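Probable TonB-dependent siderophore receptor PiuA (PDB 5FP1) probably binds iron-chelating siderophores at the outer membrane as a TonB-dependent receptor, starting the uptake of iron into the cell. Local coordinates at residues 266-271 with 294-299; 439-444 with 464-469; 611-616 with 653-658; 637-642 with 669-674. One frame throughout, in Å; residues are numbered along the deposited sequence.

Interaction 1 of 4, residues 266-271 with 294-299; sequences KQENHI and KSKNDY
The amides of Gln267 and Asn297 run alongside each other in the same direction with planes 79° apart; NE2 of Gln267 gives a weak bond of 3.3 Å to OD1 of Asn297. Both have firmer partners: Gln267 OE1 is bonded to the backbone N of Asn108, and Asn297 OD1 to Gln265. On the other sheet face the His270 ring receives Glu268 OE2 at its edge and in its plane; NE2 donates to the anti lone pair of that oxygen over 2.7 Å, and ND1 pairs with Tyr221. Back on the face of Gln267 and Asn297, Ser295 OG gives Asn269 OD1 a short bond of 2.6 Å, tilted 26° from the amide plane; chi1 of -175° sets that hydroxyl opposite its own N and against Asn269. One water donates to Asn269 OD1 at 2.8 Å, and a second links Asn269 ND2 to Lys296 O, 3.0 Å from each. Lys294 carries its amine away to Glu328 and Asp326. Ser295 OG also bonds Thr105, which with Asn108 belongs to the plug. The antiparallel barrel strands thus meet the plug through neutral amides, hydroxyls and water, while the charged groups of Lys266, Glu268, Lys294, Lys296 and Asp298 stand on the opposite face.

Interaction 2 of 4, residues 439-444 with 464-469; sequences LRWDKF and NSDFVT. With C8E ((hydroxyethyloxy)tri(ethyloxy)octane), chain E.
OD2 of Asp442, whose CB lies over one face of the Phe467 ring in a CH-pi contact 3.8 Å from the centroid, is gripped by Arg440 NE at 2.9 Å and by a water at 2.7 Å. The guanidinium takes the carboxylate side-on, NH2 of Arg440 meeting the syn lone pair of Asp442 OD1 at 3.1 Å, and this two-point salt bridge fixes the rotation of the carboxylate. The same water lies 3.0 Å from Arg440 O and 2.8 Å from Thr469 OG1 and can bridge the antiparallel strands, though more acceptors are in reach than it has protons. CG of Phe467 is placed between its own backbone N and carbonyl carbon (chi1 45°), which lays the ring against Asp442 with carboxylate and ring planes 25° apart. Outside, Trp441 NE1 donates to the anti lone pair of Asp466 OD2 over 3.1 Å, tilted 17° from the indole plane, and Val468 CG2 sits in plane at the indole edge, 3.8 Å from Trp441 CD1. Inside, Phe467 packs on Ala130 of the plug, and Arg440 touches Lys32 near the N-terminus. The ion pair is therefore kept inside, its charges probably offsetting each other, while the indole, Leu439, Val468 and the Asp466 carboxylate meet a C8E detergent.

Interaction 3 of 4, residues 611-616 with 653-658; sequences SIYNGN and DVANTK
This is a surface contact between two loops of the barrel, one leading into strand 624-635 and the other linking strands 638-651 and 659-673, in which a tyrosine ring covers the crest of a turn. Ala655 CA stands over the centre of the Tyr613 ring, 3.6 Å from its centroid, and Ala655 CB continues along the same face to 3.4 Å from Tyr613 CZ. A chi1 of -54° puts this ring beside its own backbone N and against Ala655. Ile612 CG1 covers the opposite face, so the ring is sandwiched. Beside it Asn616 ND2 donates almost straight (172°) to Val654 O at 3.0 Å, within its own amide plane. The Asn616 and Asn656 amides overlap antiparallel, stacked with planes 15° apart. Asn656 is itself fixed by ND2, bonded to Asp653 O at 3.0 Å and to Gln617 O. The meeting joins a type II turn, Tyr613 to Asn616, to a type I turn, Asp653 to Asn656: a turn-on-turn contact between two loops of a TonB-dependent receptor barrel, probably on its extracellular side.

Interaction 4 of 4, residues 637-642 with 669-674; sequences QLTVGA and MARYNV
Strands 638-651 and 659-673 form a beta hairpin of the TonB-dependent receptor barrel, and here the start of the first pairs with the end of the second. The antiparallel pairing opens with Asn673 N donating to Gln637 O at 2.8 Å; Thr639 with Arg671 and Gly641 with Met669 follow as hydrogen-bonded pairs. Gln637 and Tyr672 meet at the surface, amide and ring planes 67° apart, with OE1 of Gln637 2.9 Å from OH of Tyr672. Leu638 CD1 approaches the edge of the same ring and lies 3.6 Å from Arg671 O. On the inner face Thr639 and Arg671 run side by side, CG2 of Thr639 being 4.2 Å from NH2 of Arg671. One water joins three groups: it accepts from Thr639 OG1 and donates to Arg671 O and to Asn673 OD1, both at 2.8 Å. Met669 folds its CE to within 4.4 Å of Gly641 CA, where no side chain stands in the way. The bend at chi3 (50°) turns the Arg671 guanidinium to Asp54 of helix 49-55, a salt bridge, and to Gln681. Asn673 bonds Asp679, Thr639 packs on strand 624-635, and Met669 touches Trp629 of that strand, Gln681 and Asn683 of strand 678-685, and the same plug helix.

How the interactions relate
All four contacts belong to the barrel, and three of them face its plug: interaction 1 through Thr105 and Asn108, interaction 2 through Ala130, interaction 4 through helix 49-55. Interactions 1 and 2 lie on separate hairpins, with nearest atoms about 16 Å apart; each also touches bound detergent on its other face. Interactions 2 and 4 sit on opposite sides of the chain's centre, their centres about 50 Å apart. One half of interaction 3, 653-658, lies in the loop joining strands 638-651 and 659-673, whose other ends pair in interaction 4, so the two centres, about 47 Å apart, are separated along the barrel wall.

Interaction 1 of 4, residues 266-271 with 294-299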
loop_
_atom_site.group_PDB
_atom_site.type_symbol
_atom_site.label_atom_id
_atom_site.label_comp_id
_atom_site.label_asym_id
_atom_site.label_seq_id
_atom_site.Cartn_x
_atom_site.Cartn_y
_atom_site.Cartn_z
ATOM N N LYS A 266 16.635 4.736 6.748
ATOM C CA LYS A 266 16.226 4.535 8.120
ATOM C C LYS A 266 14.824 5.098 8.326
ATOM O O LYS A 266 14.564 6.284 8.104
ATOM C CB LYS A 266 17.202 5.262 9.050
ATOM C CG LYS A 266 18.616 4.691 9.015
ATOM C CD LYS A 266 19.638 5.682 9.571
ATOM C CE LYS A 266 21.019 5.046 9.622
ATOM N NZ LYS A 266 22.012 5.936 10.286
ATOM N N GLN A 267 13.904 4.220 8.690
ATOM C CA GLN A 267 12.552 4.625 8.987
ATOM C C GLN A 267 12.307 4.403 10.463
ATOM O O GLN A 267 12.788 3.425 11.057
ATOM C CB GLN A 267 11.565 3.811 8.139
ATOM C CG GLN A 267 11.809 3.949 6.640
ATOM C CD GLN A 267 10.701 3.383 5.782
ATOM O OE1 GLN A 267 10.004 2.446 6.164
ATOM N NE2 GLN A 267 10.533 3.953 4.608
ATOM N N GLU A 268 11.473 5.251 11.028
ATOM C CA GLU A 268 11.075 5.101 12.420
ATOM C C GLU A 268 9.645 5.563 12.595
ATOM O O GLU A 268 9.309 6.689 12.267
ATOM C CB GLU A 268 11.998 5.915 13.334
ATOM C CG GLU A 268 11.682 5.711 14.809
ATOM C CD GLU A 268 12.590 6.527 15.735
ATOM O OE1 GLU A 268 13.681 6.969 15.313
ATOM O OE2 GLU A 268 12.211 6.728 16.898
ATOM N N ASN A 269 8.806 4.660 13.087
ATOM C CA ASN A 269 7.394 4.911 13.225
ATOM C C ASN A 269 6.894 4.564 14.618
ATOM O O ASN A 269 7.196 3.485 15.121
ATOM C CB ASN A 269 6.626 4.143 12.177
ATOM C CG ASN A 269 6.728 4.804 10.808
ATOM O OD1 ASN A 269 5.997 5.746 10.490
ATOM N ND2 ASN A 269 7.707 4.376 10.044
ATOM N N HIS A 270 6.110 5.485 15.179
ATOM C CA HIS A 270 5.453 5.302 16.470
ATOM C C HIS A 270 4.000 5.617 16.275
ATOM O O HIS A 270 3.666 6.633 15.641
ATOM C CB HIS A 270 5.993 6.299 17.498
ATOM C CG HIS A 270 7.456 6.206 17.758
ATOM N ND1 HIS A 270 7.968 5.619 18.898
ATOM C CD2 HIS A 270 8.524 6.669 17.060
ATOM C CE1 HIS A 270 9.287 5.704 18.877
ATOM N NE2 HIS A 270 9.650 6.326 17.768
ATOM N N ILE A 271 3.115 4.778 16.821
ATOM C CA ILE A 271 1.689 5.103 16.840
ATOM C C ILE A 271 1.126 4.807 18.254
ATOM O O ILE A 271 1.319 3.707 18.773
ATOM C CB ILE A 271 0.866 4.249 15.830
ATOM C CG1 ILE A 271 1.446 4.331 14.414
ATOM C CG2 ILE A 271 -0.613 4.689 15.832
ATOM C CD1 ILE A 271 0.780 3.406 13.407
ATOM N N LYS A 294 3.910 9.357 14.854
ATOM C CA LYS A 294 5.156 10.037 14.533
ATOM C C LYS A 294 5.847 9.170 13.489
ATOM O O LYS A 294 5.935 7.949 13.649
ATOM C CB LYS A 294 6.032 10.190 15.780
ATOM C CG LYS A 294 7.434 10.696 15.460
ATOM C CD LYS A 294 7.799 11.909 16.274
ATOM C CE LYS A 294 9.143 12.480 15.878
ATOM N NZ LYS A 294 9.002 13.950 15.747
ATOM N N SER A 295 6.289 9.777 12.398
ATOM C CA SER A 295 6.849 9.004 11.299
ATOM C C SER A 295 8.062 9.727 10.726
ATOM O O SER A 295 7.957 10.888 10.297
ATOM C CB SER A 295 5.787 8.800 10.202
ATOM O OG SER A 295 6.274 7.944 9.170
ATOM N N LYS A 296 9.204 9.041 10.734
ATOM C CA LYS A 296 10.448 9.572 10.186
ATOM C C LYS A 296 10.971 8.712 9.059
ATOM O O LYS A 296 10.832 7.499 9.081
ATOM C CB LYS A 296 11.513 9.668 11.292
ATOM C CG LYS A 296 11.033 10.518 12.457
ATOM C CD LYS A 296 12.038 10.610 13.606
ATOM C CE LYS A 296 13.264 11.385 13.182
ATOM N NZ LYS A 296 13.910 12.057 14.347
ATOM N N ASN A 297 11.583 9.358 8.073
ATOM C CA ASN A 297 12.164 8.682 6.942
ATOM C C ASN A 297 13.415 9.449 6.564
ATOM O O ASN A 297 13.394 10.687 6.453
ATOM C CB ASN A 297 11.125 8.664 5.794
ATOM C CG ASN A 297 11.451 7.694 4.670
ATOM O OD1 ASN A 297 12.297 6.777 4.778
ATOM N ND2 ASN A 297 10.720 7.870 3.556
ATOM N N ASP A 298 14.505 8.730 6.368
ATOM C CA ASP A 298 15.802 9.344 6.104
ATOM C C ASP A 298 16.512 8.413 5.138
ATOM O O ASP A 298 16.801 7.272 5.491
ATOM C CB ASP A 298 16.578 9.476 7.427
ATOM C CG ASP A 298 17.886 10.223 7.286
ATOM O OD1 ASP A 298 18.193 10.773 6.220
ATOM O OD2 ASP A 298 18.632 10.270 8.277
ATOM N N TYR A 299 16.710 8.858 3.904
ATOM C CA TYR A 299 17.203 7.975 2.883
ATOM C C TYR A 299 18.032 8.624 1.786
ATOM O O TYR A 299 17.872 9.814 1.450
ATOM C CB TYR A 299 16.064 7.171 2.248
ATOM C CG TYR A 299 15.102 7.958 1.398
ATOM C CD1 TYR A 299 15.439 8.374 0.114
ATOM C CD2 TYR A 299 13.829 8.253 1.862
ATOM C CE1 TYR A 299 14.541 9.070 -0.680
ATOM C CE2 TYR A 299 12.931 8.970 1.081
ATOM C CZ TYR A 299 13.287 9.377 -0.188
ATOM O OH TYR A 299 12.381 10.112 -0.934
HETATM O O HOH W 1 8.826 5.807 7.605
HETATM O O HOH W 2 3.694 6.100 12.120
#

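Interaction 2 of 4, residues 439-444 with 464-469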
loop_
_atom_site.group_PDB
_atom_site.type_symbol
_atom_site.label_atom_id
_atom_site.label_comp_id
_atom_site.label_asym_id
_atom_site.label_seq_id
_atom_site.Cartn_x
_atom_site.Cartn_y
_atom_site.Cartn_z
ATOM N N LEU A 439 -22.973 9.277 2.899
ATOM C CA LEU A 439 -22.832 10.684 2.571
ATOM C C LEU A 439 -21.775 11.278 3.503
ATOM O O LEU A 439 -21.846 11.082 4.697
ATOM C CB LEU A 439 -24.175 11.377 2.792
ATOM C CG LEU A 439 -24.309 12.842 2.438
ATOM C CD1 LEU A 439 -24.035 13.105 0.971
ATOM C CD2 LEU A 439 -25.721 13.291 2.795
ATOM N N ARG A 440 -20.825 12.024 2.958
ATOM C CA ARG A 440 -19.754 12.572 3.781
ATOM C C ARG A 440 -19.397 13.960 3.310
ATOM O O ARG A 440 -19.330 14.212 2.102
ATOM C CB ARG A 440 -18.514 11.659 3.724
ATOM C CG ARG A 440 -17.318 12.192 4.497
ATOM C CD ARG A 440 -16.295 11.102 4.785
ATOM N NE ARG A 440 -15.052 11.689 5.218
ATOM C CZ ARG A 440 -14.224 11.142 6.098
ATOM N NH1 ARG A 440 -14.473 9.951 6.603
ATOM N NH2 ARG A 440 -13.104 11.780 6.397
ATOM N N TRP A 441 -19.136 14.851 4.267
ATOM C CA TRP A 441 -18.674 16.180 3.969
ATOM C C TRP A 441 -17.296 16.377 4.593
ATOM O O TRP A 441 -17.112 16.123 5.796
ATOM C CB TRP A 441 -19.634 17.230 4.553
ATOM C CG TRP A 441 -19.082 18.628 4.439
ATOM C CD1 TRP A 441 -19.115 19.442 3.333
ATOM C CD2 TRP A 441 -18.366 19.362 5.455
ATOM N NE1 TRP A 441 -18.484 20.638 3.606
ATOM C CE2 TRP A 441 -18.016 20.615 4.897
ATOM C CE3 TRP A 441 -17.982 19.078 6.781
ATOM C CZ2 TRP A 441 -17.312 21.586 5.623
ATOM C CZ3 TRP A 441 -17.280 20.030 7.494
ATOM C CH2 TRP A 441 -16.958 21.278 6.914
ATOM N N ASP A 442 -16.335 16.786 3.771
ATOM C CA ASP A 442 -14.956 17.000 4.204
ATOM C C ASP A 442 -14.562 18.454 4.000
ATOM O O ASP A 442 -14.888 19.066 2.977
ATOM C CB ASP A 442 -13.973 16.127 3.409
ATOM C CG ASP A 442 -13.933 14.704 3.897
ATOM O OD1 ASP A 442 -13.207 14.440 4.863
ATOM O OD2 ASP A 442 -14.640 13.845 3.332
ATOM N N LYS A 443 -13.845 18.994 4.981
ATOM C CA LYS A 443 -13.104 20.222 4.787
ATOM C C LYS A 443 -11.623 19.910 4.890
ATOM O O LYS A 443 -11.196 19.188 5.803
ATOM C CB LYS A 443 -13.503 21.243 5.857
ATOM C CG LYS A 443 -12.694 22.524 5.803
ATOM C CD LYS A 443 -13.202 23.517 6.839
ATOM C CE LYS A 443 -12.400 24.812 6.790
ATOM N NZ LYS A 443 -12.698 25.662 7.974
ATOM N N PHE A 444 -10.851 20.435 3.953
ATOM C CA PHE A 444 -9.443 20.075 3.820
ATOM C C PHE A 444 -8.653 21.373 3.655
ATOM O O PHE A 444 -8.999 22.241 2.842
ATOM C CB PHE A 444 -9.266 19.151 2.609
ATOM C CG PHE A 444 -7.828 18.822 2.260
ATOM C CD1 PHE A 444 -7.125 19.603 1.368
ATOM C CD2 PHE A 444 -7.215 17.693 2.776
ATOM C CE1 PHE A 444 -5.805 19.296 1.020
ATOM C CE2 PHE A 444 -5.900 17.369 2.432
ATOM C CZ PHE A 444 -5.203 18.178 1.562
ATOM N N ASN A 464 -7.462 25.291 0.149
ATOM C CA ASN A 464 -8.635 25.023 0.955
ATOM C C ASN A 464 -9.666 24.425 0.017
ATOM O O ASN A 464 -9.965 25.005 -1.027
ATOM C CB ASN A 464 -9.208 26.311 1.553
ATOM C CG ASN A 464 -8.358 26.836 2.691
ATOM O OD1 ASN A 464 -8.484 26.403 3.837
ATOM N ND2 ASN A 464 -7.454 27.715 2.366
ATOM N N SER A 465 -10.167 23.247 0.371
ATOM C CA SER A 465 -11.152 22.531 -0.450
ATOM C C SER A 465 -12.210 22.029 0.518
ATOM O O SER A 465 -11.917 21.685 1.665
ATOM C CB SER A 465 -10.507 21.330 -1.153
ATOM O OG SER A 465 -9.528 21.734 -2.106
ATOM N N ASP A 466 -13.449 22.017 0.092
ATOM C CA ASP A 466 -14.427 21.285 0.836
ATOM C C ASP A 466 -15.335 20.571 -0.152
ATOM O O ASP A 466 -15.589 21.060 -1.250
ATOM C CB ASP A 466 -15.145 22.164 1.832
ATOM C CG ASP A 466 -16.217 22.929 1.224
ATOM O OD1 ASP A 466 -15.878 23.860 0.476
ATOM O OD2 ASP A 466 -17.390 22.581 1.479
ATOM N N PHE A 467 -15.747 19.367 0.187
ATOM C CA PHE A 467 -16.371 18.534 -0.848
ATOM C C PHE A 467 -17.287 17.526 -0.201
ATOM O O PHE A 467 -17.115 17.154 0.964
ATOM C CB PHE A 467 -15.297 17.848 -1.720
ATOM C CG PHE A 467 -14.163 17.228 -0.943
ATOM C CD1 PHE A 467 -13.011 17.947 -0.658
ATOM C CD2 PHE A 467 -14.224 15.904 -0.542
ATOM C CE1 PHE A 467 -11.956 17.356 0.032
ATOM C CE2 PHE A 467 -13.185 15.320 0.161
ATOM C CZ PHE A 467 -12.052 16.048 0.461
ATOM N N VAL A 468 -18.300 17.117 -0.940
ATOM C CA VAL A 468 -19.236 16.122 -0.455
ATOM C C VAL A 468 -19.072 14.900 -1.323
ATOM O O VAL A 468 -19.019 15.020 -2.551
ATOM C CB VAL A 468 -20.687 16.653 -0.579
ATOM C CG1 VAL A 468 -21.714 15.566 -0.257
ATOM C CG2 VAL A 468 -20.852 17.856 0.331
ATOM N N THR A 469 -18.985 13.733 -0.701
ATOM C CA THR A 469 -18.913 12.504 -1.457
ATOM C C THR A 469 -19.994 11.548 -0.974
ATOM O O THR A 469 -20.575 11.717 0.125
ATOM C CB THR A 469 -17.529 11.833 -1.338
ATOM O OG1 THR A 469 -17.211 11.610 0.033
ATOM C CG2 THR A 469 -16.491 12.724 -1.938
HETATM C C1 C8E E . -23.341 14.355 6.387
HETATM C C2 C8E E . -22.904 15.510 5.513
HETATM C C3 C8E E . -24.113 16.298 5.044
HETATM C C4 C8E E . -23.916 16.916 3.661
HETATM C C5 C8E E . -23.518 18.386 3.750
HETATM C C6 C8E E . -24.008 19.187 2.546
HETATM C C7 C8E E . -23.476 20.620 2.588
HETATM C C8 C8E E . -22.951 21.092 1.231
HETATM O O9 C8E E . -21.606 21.561 1.367
HETATM C C10 C8E E . -21.112 22.190 0.179
HETATM C C11 C8E E . -19.781 21.555 -0.235
HETATM O O12 C8E E . -19.378 21.927 -1.561
HETATM C C13 C8E E . -20.404 21.820 -2.554
HETATM C C14 C8E E . -21.042 20.431 -2.548
HETATM O O15 C8E E . -22.220 20.412 -3.358
HETATM C C16 C8E E . -23.410 20.714 -2.632
HETATM C C17 C8E E . -24.343 19.512 -2.669
HETATM O O18 C8E E . -25.225 19.563 -1.549
HETATM C C19 C8E E . -25.587 18.253 -1.124
HETATM C C20 C8E E . -26.607 18.333 0.003
HETATM O O21 C8E E . -26.683 17.057 0.647
HETATM O O HOH W 3 -16.400 13.958 1.298
#

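Interaction 3 of 4, residues 611-616 with 653-658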
loop_
_atom_site.group_PDB
_atom_site.type_symbol
_atom_site.label_atom_id
_atom_site.label_comp_id
_atom_site.label_asym_id
_atom_site.label_seq_id
_atom_site.Cartn_x
_atom_site.Cartn_y
_atom_site.Cartn_z
ATOM N N SER A 611 -1.409 14.820 -25.851
ATOM C CA SER A 611 -2.692 14.489 -26.470
ATOM C C SER A 611 -2.507 13.407 -27.524
ATOM O O SER A 611 -3.411 12.626 -27.793
ATOM C CB SER A 611 -3.361 15.741 -27.077
ATOM O OG SER A 611 -2.498 16.303 -28.044
ATOM N N ILE A 612 -1.305 13.300 -28.080
ATOM C CA ILE A 612 -1.021 12.212 -29.027
ATOM C C ILE A 612 -1.087 10.836 -28.375
ATOM O O ILE A 612 -1.147 9.812 -29.062
ATOM C CB ILE A 612 0.365 12.378 -29.686
ATOM C CG1 ILE A 612 1.468 12.394 -28.633
ATOM C CG2 ILE A 612 0.414 13.688 -30.460
ATOM C CD1 ILE A 612 2.872 12.371 -29.227
ATOM N N TYR A 613 -1.075 10.796 -27.041
ATOM C CA TYR A 613 -1.194 9.511 -26.332
ATOM C C TYR A 613 -2.594 9.248 -25.776
ATOM O O TYR A 613 -2.823 8.269 -25.046
ATOM C CB TYR A 613 -0.156 9.454 -25.207
ATOM C CG TYR A 613 1.239 9.707 -25.678
ATOM C CD1 TYR A 613 1.793 8.948 -26.688
ATOM C CD2 TYR A 613 2.040 10.674 -25.063
ATOM C CE1 TYR A 613 3.097 9.157 -27.111
ATOM C CE2 TYR A 613 3.334 10.899 -25.498
ATOM C CZ TYR A 613 3.851 10.132 -26.507
ATOM O OH TYR A 613 5.133 10.337 -26.907
ATOM N N ASN A 614 -3.540 10.116 -26.116
ATOM C CA ASN A 614 -4.936 9.886 -25.748
ATOM C C ASN A 614 -5.386 8.515 -26.261
ATOM O O ASN A 614 -5.132 8.155 -27.418
ATOM C CB ASN A 614 -5.847 10.986 -26.300
ATOM C CG ASN A 614 -5.661 12.319 -25.615
ATOM O OD1 ASN A 614 -4.911 12.460 -24.652
ATOM N ND2 ASN A 614 -6.373 13.319 -26.111
ATOM N N GLY A 615 -5.982 7.720 -25.370
ATOM C CA GLY A 615 -6.344 6.341 -25.669
ATOM C C GLY A 615 -5.344 5.277 -25.223
ATOM O O GLY A 615 -5.667 4.104 -25.252
ATOM N N ASN A 616 -4.128 5.670 -24.816
ATOM C CA ASN A 616 -3.130 4.710 -24.372
ATOM C C ASN A 616 -3.559 3.978 -23.088
ATOM O O ASN A 616 -4.497 4.371 -22.403
ATOM C CB ASN A 616 -1.727 5.388 -24.156
ATOM C CG ASN A 616 -0.909 5.450 -25.447
ATOM O OD1 ASN A 616 -1.399 5.082 -26.511
ATOM N ND2 ASN A 616 0.319 5.900 -25.360
ATOM N N ASP A 653 4.988 4.421 -18.391
ATOM C CA ASP A 653 4.761 5.776 -18.872
ATOM C C ASP A 653 3.469 5.985 -19.705
ATOM O O ASP A 653 2.939 5.058 -20.295
ATOM C CB ASP A 653 5.975 6.245 -19.681
ATOM C CG ASP A 653 6.234 5.392 -20.911
ATOM O OD1 ASP A 653 5.808 4.203 -20.963
ATOM O OD2 ASP A 653 6.913 5.905 -21.834
ATOM N N VAL A 654 3.015 7.239 -19.722
ATOM C CA VAL A 654 1.870 7.692 -20.494
ATOM C C VAL A 654 2.074 7.370 -21.967
ATOM O O VAL A 654 1.156 6.902 -22.652
ATOM C CB VAL A 654 1.637 9.207 -20.260
ATOM C CG1 VAL A 654 0.715 9.795 -21.319
ATOM C CG2 VAL A 654 1.051 9.417 -18.868
ATOM N N ALA A 655 3.304 7.521 -22.435
ATOM C CA ALA A 655 3.608 7.253 -23.835
ATOM C C ALA A 655 3.570 5.771 -24.172
ATOM O O ALA A 655 3.608 5.414 -25.344
ATOM C CB ALA A 655 4.967 7.848 -24.206
ATOM N N ASN A 656 3.554 4.906 -23.155
ATOM C CA ASN A 656 3.529 3.464 -23.335
ATOM C C ASN A 656 4.771 2.997 -24.146
ATOM O O ASN A 656 4.644 2.196 -25.070
ATOM C CB ASN A 656 2.262 2.940 -24.056
ATOM C CG ASN A 656 0.957 2.998 -23.223
ATOM O OD1 ASN A 656 -0.080 2.547 -23.709
ATOM N ND2 ASN A 656 0.988 3.550 -22.018
ATOM N N THR A 657 5.949 3.499 -23.798
ATOM C CA THR A 657 7.210 3.089 -24.430
ATOM C C THR A 657 8.180 2.398 -23.468
ATOM O O THR A 657 9.213 1.875 -23.886
ATOM C CB THR A 657 7.953 4.312 -24.997
ATOM O OG1 THR A 657 8.265 5.241 -23.952
ATOM C CG2 THR A 657 7.114 5.021 -26.038
ATOM N N LYS A 658 7.845 2.423 -22.181
ATOM C CA LYS A 658 8.655 1.833 -21.101
ATOM C C LYS A 658 7.782 0.885 -20.313
ATOM O O LYS A 658 6.688 1.253 -19.847
ATOM C CB LYS A 658 9.201 2.947 -20.217
ATOM C CG LYS A 658 9.997 3.960 -21.030
ATOM C CD LYS A 658 10.489 5.169 -20.250
ATOM C CE LYS A 658 11.001 6.236 -21.198
ATOM N NZ LYS A 658 11.437 7.480 -20.506
#

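Interaction 4 of 4, residues 637-642 with 669-674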
loop_
_atom_site.group_PDB
_atom_site.type_symbol
_atom_site.label_atom_id
_atom_site.label_comp_id
_atom_site.label_asym_id
_atom_site.label_seq_id
_atom_site.Cartn_x
_atom_site.Cartn_y
_atom_site.Cartn_z
ATOM N N GLN A 637 -0.811 -34.615 10.095
ATOM C CA GLN A 637 0.204 -33.733 10.652
ATOM C C GLN A 637 0.960 -32.926 9.572
ATOM O O GLN A 637 1.976 -32.304 9.878
ATOM C CB GLN A 637 1.223 -34.553 11.457
ATOM C CG GLN A 637 0.773 -34.923 12.867
ATOM C CD GLN A 637 1.930 -35.403 13.743
ATOM O OE1 GLN A 637 2.772 -36.191 13.308
ATOM N NE2 GLN A 637 1.972 -34.926 14.982
ATOM N N LEU A 638 0.510 -32.985 8.321
ATOM C CA LEU A 638 1.274 -32.404 7.210
ATOM C C LEU A 638 0.391 -31.709 6.190
ATOM O O LEU A 638 -0.404 -32.346 5.497
ATOM C CB LEU A 638 2.127 -33.446 6.477
ATOM C CG LEU A 638 2.974 -32.906 5.314
ATOM C CD1 LEU A 638 4.038 -31.940 5.819
ATOM C CD2 LEU A 638 3.634 -34.026 4.526
ATOM N N THR A 639 0.573 -30.396 6.092
ATOM C CA THR A 639 -0.074 -29.580 5.080
ATOM C C THR A 639 0.950 -29.129 4.045
ATOM O O THR A 639 2.078 -28.732 4.395
ATOM C CB THR A 639 -0.707 -28.337 5.739
ATOM O OG1 THR A 639 -1.652 -28.771 6.711
ATOM C CG2 THR A 639 -1.410 -27.459 4.718
ATOM N N VAL A 640 0.560 -29.200 2.781
ATOM C CA VAL A 640 1.391 -28.725 1.679
ATOM C C VAL A 640 0.624 -27.621 0.936
ATOM O O VAL A 640 -0.578 -27.752 0.694
ATOM C CB VAL A 640 1.724 -29.856 0.703
ATOM C CG1 VAL A 640 2.402 -29.309 -0.537
ATOM C CG2 VAL A 640 2.621 -30.883 1.381
ATOM N N GLY A 641 1.319 -26.532 0.602
ATOM C CA GLY A 641 0.701 -25.402 -0.132
ATOM C C GLY A 641 1.415 -25.054 -1.420
ATOM O O GLY A 641 2.625 -25.240 -1.546
ATOM N N ALA A 642 0.655 -24.554 -2.383
ATOM C CA ALA A 642 1.179 -24.130 -3.656
ATOM C C ALA A 642 0.511 -22.818 -4.073
ATOM O O ALA A 642 -0.696 -22.632 -3.892
ATOM C CB ALA A 642 0.930 -25.178 -4.724
ATOM N N MET A 669 4.849 -24.369 0.068
ATOM C CA MET A 669 4.955 -24.426 1.489
ATOM C C MET A 669 4.705 -25.873 2.003
ATOM O O MET A 669 3.942 -26.620 1.417
ATOM C CB MET A 669 3.911 -23.490 2.092
ATOM C CG MET A 669 3.926 -23.340 3.592
ATOM S SD MET A 669 2.881 -24.539 4.471
ATOM C CE MET A 669 1.246 -23.980 4.020
ATOM N N ALA A 670 5.319 -26.197 3.126
ATOM C CA ALA A 670 4.985 -27.395 3.890
ATOM C C ALA A 670 5.058 -27.078 5.369
ATOM O O ALA A 670 6.027 -26.505 5.851
ATOM C CB ALA A 670 5.952 -28.523 3.550
ATOM N N ARG A 671 4.023 -27.496 6.082
ATOM C CA ARG A 671 3.888 -27.290 7.486
ATOM C C ARG A 671 3.700 -28.649 8.175
ATOM O O ARG A 671 2.719 -29.337 7.902
ATOM C CB ARG A 671 2.643 -26.481 7.775
ATOM C CG ARG A 671 2.467 -26.237 9.259
ATOM C CD ARG A 671 1.627 -25.001 9.576
ATOM N NE ARG A 671 0.387 -25.005 8.833
ATOM C CZ ARG A 671 0.031 -24.089 7.935
ATOM N NH1 ARG A 671 0.812 -23.048 7.652
ATOM N NH2 ARG A 671 -1.131 -24.214 7.336
ATOM N N TYR A 672 4.608 -28.989 9.081
ATOM C CA TYR A 672 4.528 -30.259 9.826
ATOM C C TYR A 672 4.208 -29.978 11.274
ATOM O O TYR A 672 4.930 -29.235 11.950
ATOM C CB TYR A 672 5.834 -31.059 9.719
ATOM C CG TYR A 672 5.761 -32.427 10.403
ATOM C CD1 TYR A 672 5.074 -33.479 9.820
ATOM C CD2 TYR A 672 6.357 -32.644 11.634
ATOM C CE1 TYR A 672 4.993 -34.715 10.438
ATOM C CE2 TYR A 672 6.281 -33.874 12.262
ATOM C CZ TYR A 672 5.595 -34.903 11.659
ATOM O OH TYR A 672 5.516 -36.125 12.280
ATOM N N ASN A 673 3.114 -30.569 11.763
ATOM C CA ASN A 673 2.776 -30.472 13.173
ATOM C C ASN A 673 3.633 -31.442 13.971
ATOM O O ASN A 673 3.430 -32.655 13.917
ATOM C CB ASN A 673 1.288 -30.760 13.409
ATOM C CG ASN A 673 0.387 -29.967 12.488
ATOM O OD1 ASN A 673 -0.371 -30.536 11.696
ATOM N ND2 ASN A 673 0.476 -28.641 12.569
ATOM N N VAL A 674 4.609 -30.909 14.694
ATOM C CA VAL A 674 5.512 -31.735 15.470
ATOM C C VAL A 674 4.778 -32.263 16.702
ATOM O O VAL A 674 4.851 -33.436 17.020
ATOM C CB VAL A 674 6.758 -30.956 15.904
ATOM C CG1 VAL A 674 7.576 -31.773 16.897
ATOM C CG2 VAL A 674 7.596 -30.585 14.686
HETATM O O HOH W 4 0.144 -29.468 9.114
#